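Local coordinates for hydrazine synthase subunit alpha (Candidatus Kuenenia stuttgartiensis, PDB 5C2V), which catalyses, within the hydrazine synthase complex, the second half-reaction, in which hydroxylamine made in the gamma subunit condenses with ammonia to give hydrazine, at residues 144-147 / 153-156; 131-136 / 199-204; 414-417 / 421-424. All coordinates share one frame; numbering follows the deposited sequence.

Contact 1: residues 144-147 / 153-156; sequences IWRD and DWKE
Trp145 and Lys155 face each other as a hydrogen-bonded antiparallel pair at the loop end of the beta hairpin formed by strands 139-146 and 154-171. Two backbone bonds satisfy both residues: Trp145 N gives to Lys155 O at 3.0 Å, and Lys155 N gives to Trp145 O at 2.9 Å, the second being the straighter (172° at the hydrogen). The same two carbonyls also receive C-H groups, from Ile144 CA and Trp154 CA respectively.

The side chains divide between the two faces of the hairpin. On one, Arg146 lays its aliphatic part over the Trp154 indole: CB stands 3.7 Å from the centroid of the six-membered ring, only 8° off the ring normal, a CH-pi contact. With CG anti to the backbone N and the chain extended to NE, CD continues above the CE2-CZ2 side of the indole, while the guanidinium plane stands 80° to the ring. Ile144 lies alongside Glu156, CG1 meeting CG at 3.7 Å. Glu156 OE2 finds its charge partner in Arg142, two residues before Ile144 on strand 139-146. His30 of the gamma subunit adds an edge-to-face contact to Trp154.

On the other face Asp147 OD2 and Lys155 NZ make a long salt bridge of 3.7 Å, and the Trp145 ring stacks with His157. The chemistry thus implies a hairpin whose register is fixed by its amides, with a broad indole suited both to an arginine stem and to the subunit interface, and with looser charge pairing toward solvent.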
ATOM      1  N   ILE D 144     -41.263  20.757  30.661  1.00 76.83           N
ATOM      2  CA  ILE D 144     -42.608  20.218  30.511  1.00 57.62           C
ATOM      3  C   ILE D 144     -42.580  18.700  30.411  1.00 65.63           C
ATOM      4  O   ILE D 144     -41.734  18.141  29.714  1.00 69.71           O
ATOM      5  CB  ILE D 144     -43.303  20.789  29.254  1.00 51.66           C
ATOM      6  CG1 ILE D 144     -43.293  22.318  29.281  1.00 56.39           C
ATOM      7  CG2 ILE D 144     -44.723  20.259  29.126  1.00 62.62           C
ATOM      8  CD1 ILE D 144     -43.895  22.947  28.046  1.00 61.11           C
ATOM      9  N   TRP D 145     -43.494  18.027  31.106  1.00 73.31           N
ATOM     10  CA  TRP D 145     -43.638  16.588  30.891  1.00 57.90           C
ATOM     11  C   TRP D 145     -45.059  16.096  31.140  1.00 74.69           C
ATOM     12  O   TRP D 145     -45.953  16.875  31.473  1.00 82.66           O
ATOM     13  CB  TRP D 145     -42.642  15.797  31.751  1.00 69.74           C
ATOM     14  CG  TRP D 145     -42.894  15.782  33.233  1.00 68.40           C
ATOM     15  CD1 TRP D 145     -43.897  15.127  33.891  1.00 82.22           C
ATOM     16  CD2 TRP D 145     -42.092  16.404  34.244  1.00 68.41           C
ATOM     17  NE1 TRP D 145     -43.783  15.327  35.245  1.00 82.78           N
ATOM     18  CE2 TRP D 145     -42.683  16.105  35.488  1.00 80.66           C
ATOM     19  CE3 TRP D 145     -40.939  17.195  34.216  1.00 62.29           C
ATOM     20  CZ2 TRP D 145     -42.157  16.567  36.692  1.00 71.35           C
ATOM     21  CZ3 TRP D 145     -40.422  17.655  35.413  1.00 61.80           C
ATOM     22  CH2 TRP D 145     -41.031  17.340  36.634  1.00 65.90           C
ATOM     23  N   ARG D 146     -45.254  14.792  30.971  1.00 59.10           N
ATOM     24  CA  ARG D 146     -46.588  14.206  30.991  1.00 72.36           C
ATOM     25  C   ARG D 146     -46.731  13.100  32.035  1.00 83.03           C
ATOM     26  O   ARG D 146     -45.828  12.286  32.220  1.00 89.07           O
ATOM     27  CB  ARG D 146     -46.940  13.675  29.596  1.00 65.52           C
ATOM     28  CG  ARG D 146     -47.941  12.532  29.578  1.00 78.16           C
ATOM     29  CD  ARG D 146     -48.309  12.147  28.155  1.00 80.31           C
ATOM     30  NE  ARG D 146     -49.178  10.975  28.114  1.00 90.04           N
ATOM     31  CZ  ARG D 146     -49.930  10.636  27.073  1.00100.17           C
ATOM     32  NH1 ARG D 146     -49.927  11.387  25.979  1.00 98.25           N
ATOM     33  NH2 ARG D 146     -50.688   9.549  27.124  1.00 85.73           N
ATOM     34  N   ASP D 147     -47.874  13.085  32.716  1.00 83.79           N
ATOM     35  CA  ASP D 147     -48.149  12.088  33.743  1.00 80.76           C
ATOM     36  C   ASP D 147     -48.626  10.774  33.132  1.00 66.79           C
ATOM     37  O   ASP D 147     -49.007   9.848  33.850  1.00 66.34           O
ATOM     38  CB  ASP D 147     -49.194  12.615  34.729  1.00 94.14           C
ATOM     39  CG  ASP D 147     -48.714  13.836  35.487  1.00106.81           C
ATOM     40  OD1 ASP D 147     -47.715  13.721  36.230  1.00110.63           O
ATOM     41  OD2 ASP D 147     -49.332  14.912  35.339  1.00 87.15           O
ATOM     42  N   ASP D 153     -51.660  14.456  30.668  1.00 70.25           N
ATOM     43  CA  ASP D 153     -51.576  15.771  30.047  1.00 83.82           C
ATOM     44  C   ASP D 153     -50.146  16.278  30.073  1.00 72.85           C
ATOM     45  O   ASP D 153     -49.275  15.661  30.676  1.00 72.46           O
ATOM     46  CB  ASP D 153     -52.503  16.768  30.750  1.00 95.93           C
ATOM     47  CG  ASP D 153     -53.970  16.470  30.510  1.00 91.62           C
ATOM     48  OD1 ASP D 153     -54.571  17.122  29.631  1.00 78.88           O
ATOM     49  OD2 ASP D 153     -54.522  15.587  31.200  1.00 94.86           O
ATOM     50  N   TRP D 154     -49.917  17.424  29.444  1.00 56.37           N
ATOM     51  CA  TRP D 154     -48.579  17.984  29.351  1.00 68.70           C
ATOM     52  C   TRP D 154     -48.487  19.248  30.192  1.00 79.81           C
ATOM     53  O   TRP D 154     -49.110  20.262  29.877  1.00 70.46           O
ATOM     54  CB  TRP D 154     -48.218  18.269  27.892  1.00 82.05           C
ATOM     55  CG  TRP D 154     -48.126  17.028  27.052  1.00 94.24           C
ATOM     56  CD1 TRP D 154     -49.135  16.438  26.345  1.00 84.71           C
ATOM     57  CD2 TRP D 154     -46.961  16.225  26.831  1.00 92.07           C
ATOM     58  NE1 TRP D 154     -48.669  15.318  25.701  1.00 84.86           N
ATOM     59  CE2 TRP D 154     -47.337  15.166  25.982  1.00 93.23           C
ATOM     60  CE3 TRP D 154     -45.635  16.300  27.271  1.00 71.09           C
ATOM     61  CZ2 TRP D 154     -46.435  14.189  25.563  1.00100.22           C
ATOM     62  CZ3 TRP D 154     -44.743  15.330  26.853  1.00 91.89           C
ATOM     63  CH2 TRP D 154     -45.146  14.289  26.008  1.00 93.86           C
ATOM     64  N   LYS D 155     -47.708  19.180  31.266  1.00 85.64           N
ATOM     65  CA  LYS D 155     -47.651  20.270  32.231  1.00 81.19           C
ATOM     66  C   LYS D 155     -46.243  20.841  32.400  1.00 77.20           C
ATOM     67  O   LYS D 155     -45.241  20.120  32.281  1.00 91.91           O
ATOM     68  CB  LYS D 155     -48.184  19.795  33.586  1.00 90.12           C
ATOM     69  CG  LYS D 155     -49.564  19.151  33.522  1.00 85.06           C
ATOM     70  CD  LYS D 155     -50.040  18.713  34.898  1.00 75.29           C
ATOM     71  CE  LYS D 155     -51.332  17.916  34.812  1.00 84.07           C
ATOM     72  NZ  LYS D 155     -51.831  17.512  36.158  1.00 90.02           N
ATOM     73  N   GLU D 156     -46.194  22.140  32.690  1.00 61.39           N
ATOM     74  CA  GLU D 156     -44.949  22.855  32.959  1.00 61.30           C
ATOM     75  C   GLU D 156     -44.559  22.703  34.422  1.00 79.26           C
ATOM     76  O   GLU D 156     -45.312  23.081  35.314  1.00 95.19           O
ATOM     77  CB  GLU D 156     -45.090  24.339  32.623  1.00 54.13           C
ATOM     78  CG  GLU D 156     -45.502  24.640  31.198  1.00 58.97           C
ATOM     79  CD  GLU D 156     -46.223  25.968  31.081  1.00 72.55           C
ATOM     80  OE1 GLU D 156     -47.242  26.154  31.780  1.00 82.16           O
ATOM     81  OE2 GLU D 156     -45.764  26.831  30.304  1.00 61.84           O
TER

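Contact 2: residues 131-136 / 199-204; sequences YAAGSI and QRITGH
Gly134 and Ile201 bring the two backbones to within 6.7 Å, CA to CA, where the loop joining strands 124-131 and 139-146 passes the C-terminal end of helix 196-201. The loop has no regular structure here, and Gly134 turns it with positive phi (74°), a conformation that glycine adopts readily; its lack of a side chain also lets Arg200 and Ile201 of the helix come close. On the helix side Gly203 is the first residue to leave helical angles, also with positive phi, and an ST turn follows the helix: Thr202 OG1 accepts from His204 N.

Two neighbouring helix residues carry the contact. Ile201 sends its extended CG1 branch toward the loop, so that the terminal CD1 reaches Ala133 CB at 3.8 Å; a small alanine suits the place, and the isoleucine also packs on Trp396. Arg200 holds CG anti to its own N (chi1 156°) and stretches past Gly134, with its guanidinium bonded to several partners: NH1 to Arg142 O and, as a salt bridge, to Glu28 of the gamma subunit, so this buried group links helix, hairpin and interface. Across the present contact it adds one weak hydrogen bond at the guanidinium edge, Arg200 NH2 to Gly134 O at 3.4 Å.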
ATOM      1  N   TYR D 131     -21.837  23.047  23.188  1.00 55.03           N
ATOM      2  CA  TYR D 131     -22.861  22.753  22.201  1.00 72.10           C
ATOM      3  C   TYR D 131     -24.181  23.268  22.733  1.00 72.36           C
ATOM      4  O   TYR D 131     -24.654  22.806  23.767  1.00 62.21           O
ATOM      5  CB  TYR D 131     -22.939  21.256  21.917  1.00 61.28           C
ATOM      6  CG  TYR D 131     -23.932  20.889  20.839  1.00 56.77           C
ATOM      7  CD1 TYR D 131     -23.717  21.261  19.519  1.00 50.44           C
ATOM      8  CD2 TYR D 131     -25.079  20.167  21.139  1.00 55.23           C
ATOM      9  CE1 TYR D 131     -24.618  20.928  18.527  1.00 46.85           C
ATOM     10  CE2 TYR D 131     -25.987  19.828  20.154  1.00 58.79           C
ATOM     11  CZ  TYR D 131     -25.751  20.211  18.851  1.00 67.41           C
ATOM     12  OH  TYR D 131     -26.647  19.876  17.863  1.00 64.12           O
ATOM     13  N   ALA D 132     -24.799  24.204  22.031  1.00 65.82           N
ATOM     14  CA  ALA D 132     -25.961  24.847  22.607  1.00 76.32           C
ATOM     15  C   ALA D 132     -27.209  24.066  22.223  1.00 74.60           C
ATOM     16  O   ALA D 132     -27.655  24.089  21.076  1.00 95.35           O
ATOM     17  CB  ALA D 132     -26.046  26.282  22.145  1.00 52.57           C
ATOM     18  N   ALA D 133     -27.765  23.381  23.217  1.00 63.19           N
ATOM     19  CA  ALA D 133     -28.890  22.481  23.021  1.00 51.76           C
ATOM     20  C   ALA D 133     -30.099  22.987  23.788  1.00 73.86           C
ATOM     21  O   ALA D 133     -30.134  22.932  25.016  1.00 68.37           O
ATOM     22  CB  ALA D 133     -28.528  21.073  23.464  1.00 50.97           C
ATOM     23  N   GLY D 134     -31.096  23.471  23.058  1.00 75.93           N
ATOM     24  CA  GLY D 134     -32.231  24.121  23.680  1.00 69.82           C
ATOM     25  C   GLY D 134     -31.854  25.498  24.193  1.00 61.51           C
ATOM     26  O   GLY D 134     -32.650  26.164  24.851  1.00 86.34           O
ATOM     27  N   SER D 135     -30.620  25.911  23.914  1.00 62.11           N
ATOM     28  CA  SER D 135     -30.163  27.257  24.237  1.00 59.13           C
ATOM     29  C   SER D 135     -29.702  27.970  22.974  1.00 62.40           C
ATOM     30  O   SER D 135     -28.676  27.631  22.404  1.00 98.51           O
ATOM     31  CB  SER D 135     -29.027  27.213  25.261  1.00 55.80           C
ATOM     32  OG  SER D 135     -29.291  26.264  26.280  1.00 60.00           O
ATOM     33  N   ILE D 136     -30.454  28.973  22.547  1.00 71.42           N
ATOM     34  CA  ILE D 136     -30.069  29.765  21.390  1.00 72.04           C
ATOM     35  C   ILE D 136     -29.960  31.211  21.841  1.00 76.60           C
ATOM     36  O   ILE D 136     -28.895  31.823  21.754  1.00 80.72           O
ATOM     37  CB  ILE D 136     -31.068  29.619  20.229  1.00 73.22           C
ATOM     38  CG1 ILE D 136     -31.079  28.172  19.732  1.00 70.33           C
ATOM     39  CG2 ILE D 136     -30.708  30.555  19.088  1.00 63.88           C
ATOM     40  CD1 ILE D 136     -29.713  27.644  19.342  1.00 70.15           C
ATOM     41  N   GLN D 199     -33.517  17.376  30.976  1.00 71.80           N
ATOM     42  CA  GLN D 199     -34.892  17.295  31.457  1.00 73.22           C
ATOM     43  C   GLN D 199     -35.772  18.299  30.722  1.00 57.87           C
ATOM     44  O   GLN D 199     -36.969  18.083  30.547  1.00 58.63           O
ATOM     45  CB  GLN D 199     -34.953  17.535  32.966  1.00 76.08           C
ATOM     46  CG  GLN D 199     -36.289  17.175  33.591  1.00 73.62           C
ATOM     47  CD  GLN D 199     -36.289  17.314  35.101  1.00 57.95           C
ATOM     48  OE1 GLN D 199     -35.376  17.898  35.686  1.00 83.13           O
ATOM     49  NE2 GLN D 199     -37.317  16.771  35.741  1.00 54.39           N
ATOM     50  N   ARG D 200     -35.169  19.401  30.294  1.00 44.08           N
ATOM     51  CA  ARG D 200     -35.882  20.406  29.524  1.00 45.00           C
ATOM     52  C   ARG D 200     -36.181  19.859  28.139  1.00 58.80           C
ATOM     53  O   ARG D 200     -37.307  19.959  27.651  1.00 71.12           O
ATOM     54  CB  ARG D 200     -35.073  21.705  29.438  1.00 36.85           C
ATOM     55  CG  ARG D 200     -35.416  22.587  28.242  1.00 38.11           C
ATOM     56  CD  ARG D 200     -34.934  24.019  28.445  1.00 45.89           C
ATOM     57  NE  ARG D 200     -34.969  24.801  27.211  1.00 60.51           N
ATOM     58  CZ  ARG D 200     -36.072  25.316  26.676  1.00 57.24           C
ATOM     59  NH1 ARG D 200     -37.247  25.131  27.259  1.00 63.42           N
ATOM     60  NH2 ARG D 200     -35.999  26.014  25.550  1.00 44.90           N
ATOM     61  N   ILE D 201     -35.166  19.276  27.509  1.00 73.00           N
ATOM     62  CA  ILE D 201     -35.326  18.716  26.172  1.00 62.07           C
ATOM     63  C   ILE D 201     -36.136  17.415  26.145  1.00 53.78           C
ATOM     64  O   ILE D 201     -37.146  17.322  25.447  1.00 73.97           O
ATOM     65  CB  ILE D 201     -33.953  18.453  25.522  1.00 67.90           C
ATOM     66  CG1 ILE D 201     -33.119  19.737  25.500  1.00 58.01           C
ATOM     67  CG2 ILE D 201     -34.126  17.900  24.117  1.00 78.42           C
ATOM     68  CD1 ILE D 201     -31.739  19.566  24.898  1.00 64.12           C
ATOM     69  N   THR D 202     -35.689  16.414  26.899  1.00 56.50           N
ATOM     70  CA  THR D 202     -36.330  15.097  26.903  1.00 74.10           C
ATOM     71  C   THR D 202     -37.538  14.976  27.835  1.00 69.06           C
ATOM     72  O   THR D 202     -38.523  14.318  27.501  1.00 77.54           O
ATOM     73  CB  THR D 202     -35.324  13.990  27.280  1.00 72.73           C
ATOM     74  OG1 THR D 202     -34.830  14.220  28.605  1.00 61.18           O
ATOM     75  CG2 THR D 202     -34.162  13.968  26.298  1.00 70.04           C
ATOM     76  N   GLY D 203     -37.460  15.612  28.999  1.00 66.78           N
ATOM     77  CA  GLY D 203     -38.471  15.436  30.028  1.00 73.64           C
ATOM     78  C   GLY D 203     -37.993  14.579  31.188  1.00 65.56           C
ATOM     79  O   GLY D 203     -38.775  14.209  32.065  1.00 63.26           O
ATOM     80  N   HIS D 204     -36.701  14.262  31.187  1.00 80.27           N
ATOM     81  CA  HIS D 204     -36.080  13.509  32.272  1.00 70.48           C
ATOM     82  C   HIS D 204     -34.617  13.915  32.402  1.00 65.03           C
ATOM     83  O   HIS D 204     -33.971  14.241  31.407  1.00 75.74           O
ATOM     84  CB  HIS D 204     -36.197  12.002  32.021  1.00 55.40           C
ATOM     85  CG  HIS D 204     -35.859  11.158  33.214  1.00 64.12           C
ATOM     86  ND1 HIS D 204     -34.577  11.045  33.708  1.00 67.95           N
ATOM     87  CD2 HIS D 204     -36.637  10.378  34.001  1.00 66.60           C
ATOM     88  CE1 HIS D 204     -34.582  10.236  34.754  1.00 69.06           C
ATOM     89  NE2 HIS D 204     -35.818   9.818  34.952  1.00 65.72           N
TER

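Contact 3: residues 414-417 / 421-424; sequences QPFD and VEGY
Asp417 and Glu422 close a pi-turn, the bonded residues five positions apart, at the end of strand 415-417, an outer strand of a small three-stranded antiparallel sheet. Glu422 N donates to Asp417 O at 3.3 Å, a long but straight bond (168° at the hydrogen) that approaches nearly along the C=O axis. Val421 packs beside it: its CG2 methyl touches Asp417 CB at 3.7 Å, a compact branched side chain covering the stem of the aspartate.

The second meeting point is Glu422 OE2 with the Phe416 ring, in van der Waals contact and nearest to CD2. The carboxylate comes in obliquely, its plane 21° from that of the ring. Phe416 reaches it because CG sits between the backbone N and the carbonyl carbon (chi1 59°), while the extended Glu422 chain runs past Asp417 O, carrying OE2 to the ring.

Farther out, the turn is shaped by the Asp417 carboxylate. Its OD1 accepts from Lys420 N and, weakly, from Val419 N, so a short acidic side chain gathers the amides of the intervening residues. Phe416 is positioned in turn by ring stacking with His587 and an edge-to-face contact with Tyr551, and its backbone bonds Gly407 of the adjoining strand. Gly423 carries the chain on with positive phi, after which Tyr424 bonds backbone to backbone with Gln418. Glu422 OE1 then lies in the plane of the Tyr424 ring, at its edge, 3.5 Å from Tyr424 CE2.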
ATOM      1  N   GLN D 414     -41.948  10.052  25.493  1.00 58.34           N
ATOM      2  CA  GLN D 414     -41.792   9.916  26.939  1.00 62.69           C
ATOM      3  C   GLN D 414     -40.564   9.084  27.306  1.00 71.84           C
ATOM      4  O   GLN D 414     -40.476   7.913  26.933  1.00 66.85           O
ATOM      5  CB  GLN D 414     -43.050   9.305  27.555  1.00 79.28           C
ATOM      6  CG  GLN D 414     -44.272  10.204  27.458  1.00 72.94           C
ATOM      7  CD  GLN D 414     -45.517   9.565  28.037  1.00 77.49           C
ATOM      8  OE1 GLN D 414     -46.247   8.861  27.342  1.00 92.46           O
ATOM      9  NE2 GLN D 414     -45.766   9.811  29.319  1.00 97.92           N
ATOM     10  N   PRO D 415     -39.606   9.690  28.025  1.00 65.82           N
ATOM     11  CA  PRO D 415     -38.410   8.981  28.498  1.00 46.24           C
ATOM     12  C   PRO D 415     -38.749   7.718  29.289  1.00 52.57           C
ATOM     13  O   PRO D 415     -39.728   7.704  30.035  1.00 72.38           O
ATOM     14  CB  PRO D 415     -37.724  10.011  29.398  1.00 45.35           C
ATOM     15  CG  PRO D 415     -38.188  11.327  28.886  1.00 75.89           C
ATOM     16  CD  PRO D 415     -39.602  11.107  28.430  1.00 66.25           C
ATOM     17  N   PHE D 416     -37.949   6.670  29.117  1.00 69.57           N
ATOM     18  CA  PHE D 416     -38.161   5.418  29.833  1.00 72.86           C
ATOM     19  C   PHE D 416     -36.846   4.692  30.108  1.00 71.42           C
ATOM     20  O   PHE D 416     -35.932   4.699  29.281  1.00 65.59           O
ATOM     21  CB  PHE D 416     -39.113   4.506  29.050  1.00 54.10           C
ATOM     22  CG  PHE D 416     -38.635   4.165  27.664  1.00 69.09           C
ATOM     23  CD1 PHE D 416     -38.931   4.991  26.591  1.00 78.17           C
ATOM     24  CD2 PHE D 416     -37.903   3.012  27.430  1.00 65.77           C
ATOM     25  CE1 PHE D 416     -38.498   4.678  25.315  1.00 76.01           C
ATOM     26  CE2 PHE D 416     -37.468   2.693  26.157  1.00 66.47           C
ATOM     27  CZ  PHE D 416     -37.766   3.527  25.098  1.00 61.99           C
ATOM     28  N   ASP D 417     -36.769   4.067  31.280  1.00 76.81           N
ATOM     29  CA  ASP D 417     -35.607   3.278  31.669  1.00 57.63           C
ATOM     30  C   ASP D 417     -35.854   1.808  31.349  1.00 74.98           C
ATOM     31  O   ASP D 417     -36.756   1.187  31.911  1.00 71.32           O
ATOM     32  CB  ASP D 417     -35.307   3.461  33.159  1.00 63.56           C
ATOM     33  CG  ASP D 417     -34.007   2.801  33.579  1.00 76.02           C
ATOM     34  OD1 ASP D 417     -33.980   1.559  33.711  1.00 85.25           O
ATOM     35  OD2 ASP D 417     -33.012   3.526  33.788  1.00 76.12           O
ATOM     36  N   VAL D 421     -36.767   0.013  35.283  1.00 70.98           N
ATOM     37  CA  VAL D 421     -38.223   0.043  35.226  1.00 73.13           C
ATOM     38  C   VAL D 421     -38.800  -1.158  34.477  1.00 79.15           C
ATOM     39  O   VAL D 421     -39.496  -1.988  35.063  1.00 72.19           O
ATOM     40  CB  VAL D 421     -38.732   1.334  34.558  1.00 76.46           C
ATOM     41  CG1 VAL D 421     -40.251   1.337  34.498  1.00 44.82           C
ATOM     42  CG2 VAL D 421     -38.222   2.556  35.308  1.00 57.00           C
ATOM     43  N   GLU D 422     -38.506  -1.244  33.184  1.00 73.57           N
ATOM     44  CA  GLU D 422     -39.106  -2.260  32.325  1.00 58.54           C
ATOM     45  C   GLU D 422     -38.620  -3.675  32.640  1.00 77.31           C
ATOM     46  O   GLU D 422     -39.306  -4.651  32.338  1.00 83.53           O
ATOM     47  CB  GLU D 422     -38.838  -1.929  30.858  1.00 63.77           C
ATOM     48  CG  GLU D 422     -39.302  -0.537  30.459  1.00 68.79           C
ATOM     49  CD  GLU D 422     -39.428  -0.371  28.960  1.00 64.96           C
ATOM     50  OE1 GLU D 422     -39.233  -1.366  28.233  1.00 84.21           O
ATOM     51  OE2 GLU D 422     -39.728   0.754  28.510  1.00 72.05           O
ATOM     52  N   GLY D 423     -37.439  -3.785  33.241  1.00 76.40           N
ATOM     53  CA  GLY D 423     -36.948  -5.071  33.703  1.00 71.98           C
ATOM     54  C   GLY D 423     -36.017  -5.802  32.754  1.00 82.29           C
ATOM     55  O   GLY D 423     -35.800  -7.005  32.901  1.00 88.65           O
ATOM     56  N   TYR D 424     -35.468  -5.087  31.778  1.00 76.29           N
ATOM     57  CA  TYR D 424     -34.504  -5.684  30.858  1.00 66.36           C
ATOM     58  C   TYR D 424     -33.126  -5.789  31.503  1.00 71.72           C
ATOM     59  O   TYR D 424     -32.709  -4.887  32.229  1.00 72.05           O
ATOM     60  CB  TYR D 424     -34.418  -4.877  29.562  1.00 73.04           C
ATOM     61  CG  TYR D 424     -35.566  -5.126  28.613  1.00 81.49           C
ATOM     62  CD1 TYR D 424     -35.619  -6.286  27.854  1.00 78.82           C
ATOM     63  CD2 TYR D 424     -36.593  -4.204  28.474  1.00 80.58           C
ATOM     64  CE1 TYR D 424     -36.663  -6.523  26.984  1.00 85.20           C
ATOM     65  CE2 TYR D 424     -37.643  -4.432  27.606  1.00 70.84           C
ATOM     66  CZ  TYR D 424     -37.671  -5.594  26.864  1.00 83.68           C
ATOM     67  OH  TYR D 424     -38.709  -5.834  25.996  1.00 83.38           O
TER

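The three contacts lie on the same side of the chain's centre and touch one another in turn. Contact 2 is fully buried, whereas contacts 1 and 3 are partly exposed. Contact 1 is nested within the loop that contact 2 closes, and both involve strand 139-146 or its approach; both also meet the gamma subunit, which does not reach contact 3. Regular strand pairing dominates contact 1, a methyl and a weak bond contact 2, and a single turn-closing bond contact 3. Trp145 packs on Gln199, Arg146 on Gln414, and Pro415 on Thr202 and His204, so the hairpin, helix end and small sheet form one continuous packed patch.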